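Local coordinates for protein PrgB (Enterococcus faecalis, PDB 6EVU) that promotes cell aggregation, biofilm formation and conjugation by binding and compacting DNA, the chain here being its adhesin domain, at residues Lys28-Asp33 / Ile175-Ala180; Lys66-Lys71 / Thr156-Thr161; Asn221-Ile226 / Gly237-Pro242. One frame throughout, in Å; residues are numbered along the deposited sequence.

How the contacts relate
All three contacts are aromatic and apolar, and all lie within the glucan-binding protein C family region of this adhesin domain. Contacts 1 and 2 are buried, whereas contact 3 is a surface contact, its centre on the other side of the chain's middle from contact 2. Strands 157-160 and 169-179, which follow each other in the chain, supply one partner each to contacts 2 and 1, yet they belong to different sheets. The chemistry shifts with place: oblique rings and a leucine in contact 1, an isoleucine from a capped helix over a phenylalanine in contact 2, and an offset stack of two partly exposed phenylalanines in contact 3.

Contact 1. Residues Lys28-Asp33 / Ile175-Ala180; sequences KNLVFD and IKFFDA
The ring of Phe-177 is covered on both faces. A methyl of Leu-30, CD1, lies over one face toward the rim, while on the opposite face CG2 of Ile-175, two residues back on the same strand, sits 3.4 Å above the plane of the Phe-177 ring. The second ring of the contact, that of Phe-32, meets Phe-177 obliquely: the planes are inclined at 45° and the centroids lie 5.4 Å apart. The closest approach is between CD1 of Phe-32 and CE1 of Phe-177, at 3.6 Å. On the same side of the ring as Phe-32 but at a different part of its rim, Leu-30 CD2 lies 3.9 Å from Phe-177 CE2, each side chain extending from its own strand toward the other. Leu-30 and Phe-32 both point toward strand 169-179, since alternate residues of an extended chain share a side. In Phe-177, CG is anti to the carbonyl carbon (chi1 -56°), which sends the ring across to these two partners. Large apolar residues suit the place because all three are buried and the contact between them is wholly nonpolar, made by dispersion and exclusion of water. Strand 30-31 pairs with 119-121, which pairs with 124-137, which in turn pairs with 169-179; the contact thus joins two non-adjacent strands of one antiparallel sheet. Around it, Phe-177 also touches Ile-126 of strand 124-137, and Phe-32 rests on Ala-119 of strand 119-121 and on Ile-154, while its backbone N donates to Thr-306 OG1.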
loop_
_atom_site.group_PDB
_atom_site.type_symbol
_atom_site.label_atom_id
_atom_site.label_comp_id
_atom_site.label_asym_id
_atom_site.label_seq_id
_atom_site.Cartn_x
_atom_site.Cartn_y
_atom_site.Cartn_z
ATOM N N LYS A 28 3.097 19.970 4.201
ATOM C CA LYS A 28 2.358 18.938 4.926
ATOM C C LYS A 28 1.047 19.508 5.475
ATOM O O LYS A 28 0.799 19.568 6.674
ATOM C CB LYS A 28 3.225 18.327 6.019
ATOM C CG LYS A 28 4.747 18.487 5.821
ATOM C CD LYS A 28 5.423 17.394 4.965
ATOM C CE LYS A 28 6.948 17.346 5.207
ATOM N NZ LYS A 28 7.620 16.087 4.739
ATOM N N ASN A 29 0.169 19.874 4.548
ATOM C CA ASN A 29 -1.122 20.447 4.921
ATOM C C ASN A 29 -2.062 19.387 5.485
ATOM O O ASN A 29 -2.810 19.641 6.441
ATOM C CB ASN A 29 -1.750 21.097 3.689
ATOM C CG ASN A 29 -0.723 21.797 2.817
ATOM O OD1 ASN A 29 -0.378 21.337 1.713
ATOM N ND2 ASN A 29 -0.218 22.917 3.322
ATOM N N LEU A 30 -2.048 18.213 4.890
ATOM C CA LEU A 30 -2.858 17.097 5.335
ATOM C C LEU A 30 -2.091 16.332 6.396
ATOM O O LEU A 30 -0.934 15.948 6.173
ATOM C CB LEU A 30 -3.156 16.177 4.150
ATOM C CG LEU A 30 -3.893 14.892 4.527
ATOM C CD1 LEU A 30 -5.322 15.240 4.999
ATOM C CD2 LEU A 30 -3.889 13.877 3.347
ATOM N N VAL A 31 -2.714 16.141 7.554
ATOM C CA VAL A 31 -2.154 15.351 8.646
ATOM C C VAL A 31 -2.986 14.076 8.781
ATOM O O VAL A 31 -4.137 14.117 9.228
ATOM C CB VAL A 31 -2.143 16.145 9.959
ATOM C CG1 VAL A 31 -1.468 15.328 11.117
ATOM C CG2 VAL A 31 -1.469 17.549 9.743
ATOM N N PHE A 32 -2.363 12.941 8.471
ATOM C CA PHE A 32 -3.019 11.650 8.594
ATOM C C PHE A 32 -1.915 10.669 8.996
ATOM O O PHE A 32 -1.312 9.961 8.194
ATOM C CB PHE A 32 -3.750 11.239 7.309
ATOM C CG PHE A 32 -4.833 10.228 7.579
ATOM C CD1 PHE A 32 -6.106 10.647 7.823
ATOM C CD2 PHE A 32 -4.560 8.879 7.668
ATOM C CE1 PHE A 32 -7.100 9.711 8.120
ATOM C CE2 PHE A 32 -5.567 7.948 7.952
ATOM C CZ PHE A 32 -6.805 8.382 8.182
ATOM N N ASP A 33 -1.664 10.605 10.289
ATOM C CA ASP A 33 -0.501 9.897 10.829
ATOM C C ASP A 33 -0.872 9.403 12.226
ATOM O O ASP A 33 -2.030 9.484 12.628
ATOM C CB ASP A 33 0.727 10.814 10.803
ATOM C CG ASP A 33 0.532 12.075 11.622
ATOM O OD1 ASP A 33 -0.272 12.096 12.558
ATOM O OD2 ASP A 33 1.215 13.065 11.295
ATOM N N ILE A 175 -9.550 7.249 -1.302
ATOM C CA ILE A 175 -9.775 7.656 0.088
ATOM C C ILE A 175 -10.603 8.933 0.110
ATOM O O ILE A 175 -10.316 9.877 -0.631
ATOM C CB ILE A 175 -8.441 7.877 0.823
ATOM C CG1 ILE A 175 -7.679 6.548 0.931
ATOM C CG2 ILE A 175 -8.659 8.508 2.265
ATOM C CD1 ILE A 175 -6.165 6.682 1.220
ATOM N N LYS A 176 -11.617 8.983 0.979
ATOM C CA LYS A 176 -12.355 10.214 1.202
ATOM C C LYS A 176 -12.219 10.593 2.657
ATOM O O LYS A 176 -12.403 9.744 3.533
ATOM C CB LYS A 176 -13.830 10.075 0.856
ATOM C CG LYS A 176 -14.129 9.909 -0.591
ATOM C CD LYS A 176 -15.643 9.915 -0.750
ATOM C CE LYS A 176 -16.045 9.516 -2.144
ATOM N NZ LYS A 176 -17.544 9.489 -2.294
ATOM N N PHE A 177 -11.889 11.858 2.912
ATOM C CA PHE A 177 -11.808 12.366 4.289
ATOM C C PHE A 177 -13.036 13.208 4.548
ATOM O O PHE A 177 -13.455 13.952 3.666
ATOM C CB PHE A 177 -10.576 13.237 4.480
ATOM C CG PHE A 177 -9.303 12.570 4.139
ATOM C CD1 PHE A 177 -8.810 11.527 4.907
ATOM C CD2 PHE A 177 -8.579 13.001 3.041
ATOM C CE1 PHE A 177 -7.599 10.944 4.603
ATOM C CE2 PHE A 177 -7.409 12.379 2.685
ATOM C CZ PHE A 177 -6.907 11.364 3.458
ATOM N N PHE A 178 -13.576 13.143 5.783
ATOM C CA PHE A 178 -14.773 13.907 6.123
ATOM C C PHE A 178 -14.563 14.752 7.361
ATOM O O PHE A 178 -13.955 14.304 8.351
ATOM C CB PHE A 178 -15.970 12.975 6.329
ATOM C CG PHE A 178 -16.337 12.181 5.105
ATOM C CD1 PHE A 178 -15.780 10.933 4.880
ATOM C CD2 PHE A 178 -17.237 12.687 4.190
ATOM C CE1 PHE A 178 -16.135 10.188 3.711
ATOM C CE2 PHE A 178 -17.576 12.002 3.053
ATOM C CZ PHE A 178 -17.030 10.709 2.823
ATOM N N ASP A 179 -15.084 15.973 7.303
ATOM C CA ASP A 179 -15.059 16.872 8.449
ATOM C C ASP A 179 -16.194 16.508 9.413
ATOM O O ASP A 179 -16.970 15.579 9.182
ATOM C CB ASP A 179 -15.080 18.326 7.981
ATOM C CG ASP A 179 -16.448 18.805 7.463
ATOM O OD1 ASP A 179 -17.503 18.241 7.804
ATOM O OD2 ASP A 179 -16.448 19.818 6.722
ATOM N N ALA A 180 -16.212 17.183 10.563
ATOM C CA ALA A 180 -17.144 16.843 11.639
ATOM C C ALA A 180 -18.586 16.958 11.198
ATOM O O ALA A 180 -19.447 16.209 11.676
ATOM C CB ALA A 180 -16.904 17.763 12.842
#

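Contact 2. Residues Lys66-Lys71 / Thr156-Thr161; sequences KDIFTK and TAFIGT
Ile-68 brings both its branches to one side of the Phe-158 ring. Its CD1 makes a CH-pi contact over that face, 4.2 Å from the centroid of the Phe-158 ring and 19° off the normal, and its CG2 comes within 3.9 Å of Phe-158 CD2. A beta-branched residue suits this position, as its two arms touch different parts of one ring. The longer arm reaches the face because CG1 is anti to the backbone N (chi1 -167°). Phe-69 adds its CE1 at the edge of the Phe-158 ring, 4.1 Å from Phe-158 CD2, while Ile-68 CG2 also lies over the centre of the Phe-69 ring, so that one methyl touches both aromatics, in the corner they form.

Behind this apolar shell stands the helix start that positions it. Asp-67 is the N-cap: its OD2 accepts from Thr-70 N at 2.9 Å, from above the carboxylate plane, and Thr-70 OG1 donates to Asp-67 OD1 at 2.6 Å on the syn side. A short polar side chain fits there because it can answer a backbone N-H of the first turn, and it probably helps hold that turn, which carries Ile-68 and Phe-69.

Farther out, Trp-301 stacks on Phe-158 and Leu-94 touches it. The contact thus sets helix 68-72 against strand 157-160, which lies between strands 145-150 and 299-302 in an antiparallel sheet.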
loop_
_atom_site.group_PDB
_atom_site.type_symbol
_atom_site.label_atom_id
_atom_site.label_comp_id
_atom_site.label_asym_id
_atom_site.label_seq_id
_atom_site.Cartn_x
_atom_site.Cartn_y
_atom_site.Cartn_z
ATOM N N LYS A 66 3.048 -19.112 11.025
ATOM C CA LYS A 66 1.727 -18.546 11.266
ATOM C C LYS A 66 1.721 -17.031 11.182
ATOM O O LYS A 66 0.842 -16.384 11.759
ATOM C CB LYS A 66 1.189 -18.999 12.614
ATOM C CG LYS A 66 1.002 -20.519 12.705
ATOM C CD LYS A 66 -0.448 -20.930 12.469
ATOM C CE LYS A 66 -1.413 -20.314 13.478
ATOM N NZ LYS A 66 -2.831 -20.659 13.150
ATOM N N ASP A 67 2.673 -16.454 10.461
ATOM C CA ASP A 67 2.644 -15.017 10.287
ATOM C C ASP A 67 1.449 -14.649 9.421
ATOM O O ASP A 67 0.911 -15.485 8.689
ATOM C CB ASP A 67 3.947 -14.562 9.649
ATOM C CG ASP A 67 4.156 -15.200 8.277
ATOM O OD1 ASP A 67 4.502 -16.418 8.199
ATOM O OD2 ASP A 67 3.952 -14.493 7.267
ATOM N N ILE A 68 1.066 -13.367 9.456
ATOM C CA ILE A 68 -0.090 -12.892 8.688
ATOM C C ILE A 68 0.108 -13.066 7.196
ATOM O O ILE A 68 -0.870 -13.276 6.445
ATOM C CB ILE A 68 -0.411 -11.419 9.074
ATOM C CG1 ILE A 68 -1.800 -11.061 8.519
ATOM C CG2 ILE A 68 0.736 -10.432 8.630
ATOM C CD1 ILE A 68 -2.389 -9.846 9.191
ATOM N N PHE A 69 1.352 -12.935 6.699
ATOM C CA PHE A 69 1.543 -13.057 5.260
ATOM C C PHE A 69 1.272 -14.482 4.817
ATOM O O PHE A 69 0.734 -14.707 3.727
ATOM C CB PHE A 69 2.959 -12.596 4.875
ATOM C CG PHE A 69 3.276 -11.183 5.332
ATOM C CD1 PHE A 69 2.736 -10.104 4.664
ATOM C CD2 PHE A 69 4.107 -10.965 6.430
ATOM C CE1 PHE A 69 2.972 -8.830 5.072
ATOM C CE2 PHE A 69 4.384 -9.658 6.862
ATOM C CZ PHE A 69 3.806 -8.588 6.164
ATOM N N THR A 70 1.725 -15.456 5.614
ATOM C CA THR A 70 1.492 -16.849 5.263
ATOM C C THR A 70 -0.003 -17.132 5.266
ATOM O O THR A 70 -0.505 -17.791 4.353
ATOM C CB THR A 70 2.257 -17.757 6.222
ATOM O OG1 THR A 70 3.673 -17.565 6.019
ATOM C CG2 THR A 70 1.934 -19.244 5.932
ATOM N N LYS A 71 -0.727 -16.619 6.266
ATOM C CA LYS A 71 -2.180 -16.763 6.292
ATOM C C LYS A 71 -2.844 -16.150 5.061
ATOM O O LYS A 71 -3.857 -16.685 4.561
ATOM C CB LYS A 71 -2.749 -16.145 7.573
ATOM C CG LYS A 71 -2.354 -16.959 8.813
ATOM C CD LYS A 71 -2.864 -16.254 10.085
ATOM C CE LYS A 71 -2.470 -17.046 11.348
ATOM N NZ LYS A 71 -3.107 -16.345 12.530
ATOM N N THR A 156 -3.670 0.234 8.367
ATOM C CA THR A 156 -4.440 0.171 7.121
ATOM C C THR A 156 -4.817 -1.243 6.629
ATOM O O THR A 156 -5.885 -1.728 6.973
ATOM C CB THR A 156 -3.687 0.965 6.014
ATOM O OG1 THR A 156 -3.047 2.108 6.667
ATOM C CG2 THR A 156 -4.609 1.515 4.926
ATOM N N ALA A 157 -4.005 -1.871 5.810
ATOM C CA ALA A 157 -4.447 -3.087 5.126
ATOM C C ALA A 157 -3.310 -4.079 4.944
ATOM O O ALA A 157 -2.187 -3.694 4.624
ATOM C CB ALA A 157 -5.013 -2.772 3.748
ATOM N N PHE A 158 -3.638 -5.366 5.030
ATOM C CA PHE A 158 -2.756 -6.438 4.570
ATOM C C PHE A 158 -3.501 -7.174 3.488
ATOM O O PHE A 158 -4.665 -7.519 3.687
ATOM C CB PHE A 158 -2.410 -7.400 5.714
ATOM C CG PHE A 158 -1.592 -6.770 6.826
ATOM C CD1 PHE A 158 -2.217 -5.953 7.758
ATOM C CD2 PHE A 158 -0.205 -7.020 6.961
ATOM C CE1 PHE A 158 -1.461 -5.374 8.843
ATOM C CE2 PHE A 158 0.551 -6.406 8.013
ATOM C CZ PHE A 158 -0.083 -5.605 8.927
ATOM N N ILE A 159 -2.875 -7.376 2.325
ATOM C CA ILE A 159 -3.603 -7.932 1.181
ATOM C C ILE A 159 -2.773 -9.037 0.558
ATOM O O ILE A 159 -1.559 -8.887 0.341
ATOM C CB ILE A 159 -3.942 -6.806 0.160
ATOM C CG1 ILE A 159 -5.031 -5.864 0.794
ATOM C CG2 ILE A 159 -4.415 -7.390 -1.245
ATOM C CD1 ILE A 159 -5.373 -4.666 0.030
ATOM N N GLY A 160 -3.436 -10.133 0.165
ATOM C CA GLY A 160 -2.649 -11.175 -0.488
ATOM C C GLY A 160 -3.523 -12.338 -0.912
ATOM O O GLY A 160 -4.707 -12.408 -0.564
ATOM N N THR A 161 -2.901 -13.271 -1.640
ATOM C CA THR A 161 -3.573 -14.500 -2.068
ATOM C C THR A 161 -2.503 -15.516 -2.474
ATOM O O THR A 161 -1.312 -15.250 -2.399
ATOM C CB THR A 161 -4.572 -14.210 -3.201
ATOM O OG1 THR A 161 -5.360 -15.415 -3.419
ATOM C CG2 THR A 161 -3.839 -13.900 -4.501
#

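Contact 3. Residues Asn221-Ile226 / Gly237-Pro242; sequences NAFKYI and GKFYSP
Phe-223 and Phe-239 reach each other with different first torsions: CG of Phe-223 is anti to its backbone N (chi1 177°), whereas CG of Phe-239 is anti to its carbonyl carbon (chi1 -59°). The result is an offset, parallel-displaced stack, with the ring planes 21° apart and the centroids separated by 4.1 Å. It joins two small antiparallel sheets of the adhesin domain, since strand 221-225 is an outer strand of a three-stranded sheet and strand 239-240 pairs with strand 232-233.

Both side chains point toward the opposite segment and run antiparallel to one another. Each ring therefore lies over the start of the other side chain as well as over part of its ring. CB of Phe-223 stands 3.8 Å from the centroid of the Phe-239 ring, and CB of Phe-239 stands 4.1 Å from the centroid of the Phe-223 ring, two reciprocal CH-pi contacts. Phenylalanine suits both positions because a flat ring offers a broad apolar face to its partner, which probably reduces the nonpolar surface that meets water in two residues that remain partly exposed.

Val-214 of strand 211-215 packs against Phe-223 and shares a backbone hydrogen bond with Phe-239, while Lys-233 touches the Phe-239 side chain. The tightest point of the stack is off-centre, where Phe-223 CD1 comes to 3.3 Å from Phe-239 CD2.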
loop_
_atom_site.group_PDB
_atom_site.type_symbol
_atom_site.label_atom_id
_atom_site.label_comp_id
_atom_site.label_asym_id
_atom_site.label_seq_id
_atom_site.Cartn_x
_atom_site.Cartn_y
_atom_site.Cartn_z
ATOM N N ASN A 221 -3.872 13.045 -9.207
ATOM C CA ASN A 221 -2.805 12.485 -8.371
ATOM C C ASN A 221 -1.512 12.311 -9.166
ATOM O O ASN A 221 -1.531 12.052 -10.366
ATOM C CB ASN A 221 -3.170 11.101 -7.785
ATOM C CG ASN A 221 -4.253 11.148 -6.689
ATOM O OD1 ASN A 221 -3.979 10.805 -5.527
ATOM N ND2 ASN A 221 -5.470 11.542 -7.047
ATOM N N ALA A 222 -0.372 12.418 -8.492
ATOM C CA ALA A 222 0.890 12.131 -9.172
ATOM C C ALA A 222 1.924 11.572 -8.202
ATOM O O ALA A 222 1.974 11.958 -7.025
ATOM C CB ALA A 222 1.451 13.369 -9.877
ATOM N N PHE A 223 2.771 10.679 -8.727
ATOM C CA PHE A 223 3.931 10.181 -8.004
ATOM C C PHE A 223 5.109 11.153 -8.152
ATOM O O PHE A 223 5.355 11.710 -9.228
ATOM C CB PHE A 223 4.315 8.796 -8.515
ATOM C CG PHE A 223 5.563 8.217 -7.871
ATOM C CD1 PHE A 223 6.841 8.618 -8.288
ATOM C CD2 PHE A 223 5.470 7.252 -6.895
ATOM C CE1 PHE A 223 7.977 8.065 -7.713
ATOM C CE2 PHE A 223 6.602 6.704 -6.314
ATOM C CZ PHE A 223 7.864 7.120 -6.721
ATOM N N LYS A 224 5.864 11.331 -7.074
ATOM C CA LYS A 224 7.052 12.179 -7.084
ATOM C C LYS A 224 8.236 11.424 -6.489
ATOM O O LYS A 224 8.105 10.810 -5.429
ATOM C CB LYS A 224 6.785 13.470 -6.297
ATOM C CG LYS A 224 5.859 14.452 -7.005
ATOM C CD LYS A 224 6.538 15.011 -8.268
ATOM C CE LYS A 224 5.924 16.299 -8.744
ATOM N NZ LYS A 224 6.739 16.863 -9.849
ATOM N N TYR A 225 9.395 11.495 -7.156
ATOM C CA TYR A 225 10.600 10.770 -6.759
ATOM C C TYR A 225 11.267 11.449 -5.560
ATOM O O TYR A 225 11.299 12.680 -5.467
ATOM C CB TYR A 225 11.602 10.718 -7.934
ATOM C CG TYR A 225 12.958 10.095 -7.615
ATOM C CD1 TYR A 225 13.078 8.743 -7.311
ATOM C CD2 TYR A 225 14.127 10.867 -7.613
ATOM C CE1 TYR A 225 14.309 8.168 -7.026
ATOM C CE2 TYR A 225 15.386 10.294 -7.321
ATOM C CZ TYR A 225 15.459 8.936 -7.029
ATOM O OH TYR A 225 16.654 8.348 -6.729
ATOM N N ILE A 226 11.793 10.638 -4.637
ATOM C CA ILE A 226 12.648 11.139 -3.562
ATOM C C ILE A 226 14.089 10.859 -3.931
ATOM O O ILE A 226 14.426 9.728 -4.298
ATOM C CB ILE A 226 12.318 10.492 -2.209
ATOM C CG1 ILE A 226 10.854 10.728 -1.812
ATOM C CG2 ILE A 226 13.323 10.944 -1.165
ATOM C CD1 ILE A 226 10.398 9.862 -0.615
ATOM N N GLY A 237 5.298 1.326 -16.503
ATOM C CA GLY A 237 4.422 2.350 -15.977
ATOM C C GLY A 237 4.276 2.326 -14.475
ATOM O O GLY A 237 3.627 3.216 -13.909
ATOM N N LYS A 238 4.876 1.351 -13.814
ATOM C CA LYS A 238 4.810 1.213 -12.373
ATOM C C LYS A 238 6.065 1.784 -11.714
ATOM O O LYS A 238 7.119 1.954 -12.340
ATOM C CB LYS A 238 4.646 -0.261 -11.995
ATOM C CG LYS A 238 3.431 -0.964 -12.647
ATOM C CD LYS A 238 3.562 -2.468 -12.467
ATOM C CE LYS A 238 2.709 -3.231 -13.508
ATOM N NZ LYS A 238 3.280 -4.578 -13.823
ATOM N N PHE A 239 5.956 2.034 -10.424
ATOM C CA PHE A 239 7.020 2.635 -9.639
ATOM C C PHE A 239 7.492 1.584 -8.634
ATOM O O PHE A 239 6.735 1.206 -7.735
ATOM C CB PHE A 239 6.492 3.896 -8.959
ATOM C CG PHE A 239 5.958 4.958 -9.918
ATOM C CD1 PHE A 239 4.654 4.922 -10.398
ATOM C CD2 PHE A 239 6.780 6.024 -10.330
ATOM C CE1 PHE A 239 4.153 5.927 -11.245
ATOM C CE2 PHE A 239 6.284 7.020 -11.181
ATOM C CZ PHE A 239 4.984 6.972 -11.647
ATOM N N TYR A 240 8.723 1.103 -8.799
ATOM C CA TYR A 240 9.328 0.172 -7.860
ATOM C C TYR A 240 10.828 0.115 -8.089
ATOM O O TYR A 240 11.361 0.709 -9.034
ATOM C CB TYR A 240 8.729 -1.234 -7.985
ATOM C CG TYR A 240 8.859 -1.806 -9.382
ATOM C CD1 TYR A 240 7.920 -1.504 -10.365
ATOM C CD2 TYR A 240 9.921 -2.631 -9.729
ATOM C CE1 TYR A 240 7.991 -2.034 -11.645
ATOM C CE2 TYR A 240 10.030 -3.169 -11.053
ATOM C CZ TYR A 240 9.045 -2.868 -12.001
ATOM O OH TYR A 240 9.124 -3.386 -13.286
ATOM N N SER A 241 11.512 -0.616 -7.214
ATOM C CA SER A 241 12.940 -0.832 -7.414
ATOM C C SER A 241 13.130 -2.032 -8.319
ATOM O O SER A 241 12.736 -3.149 -7.943
ATOM C CB SER A 241 13.683 -1.052 -6.105
ATOM O OG SER A 241 15.034 -1.479 -6.364
ATOM N N PRO A 242 13.731 -1.860 -9.497
ATOM C CA PRO A 242 13.959 -2.998 -10.395
ATOM C C PRO A 242 15.102 -3.903 -9.973
ATOM O O PRO A 242 15.381 -4.871 -10.681
ATOM C CB PRO A 242 14.281 -2.328 -11.743
ATOM C CG PRO A 242 14.320 -0.846 -11.478
ATOM C CD PRO A 242 14.325 -0.615 -10.004
#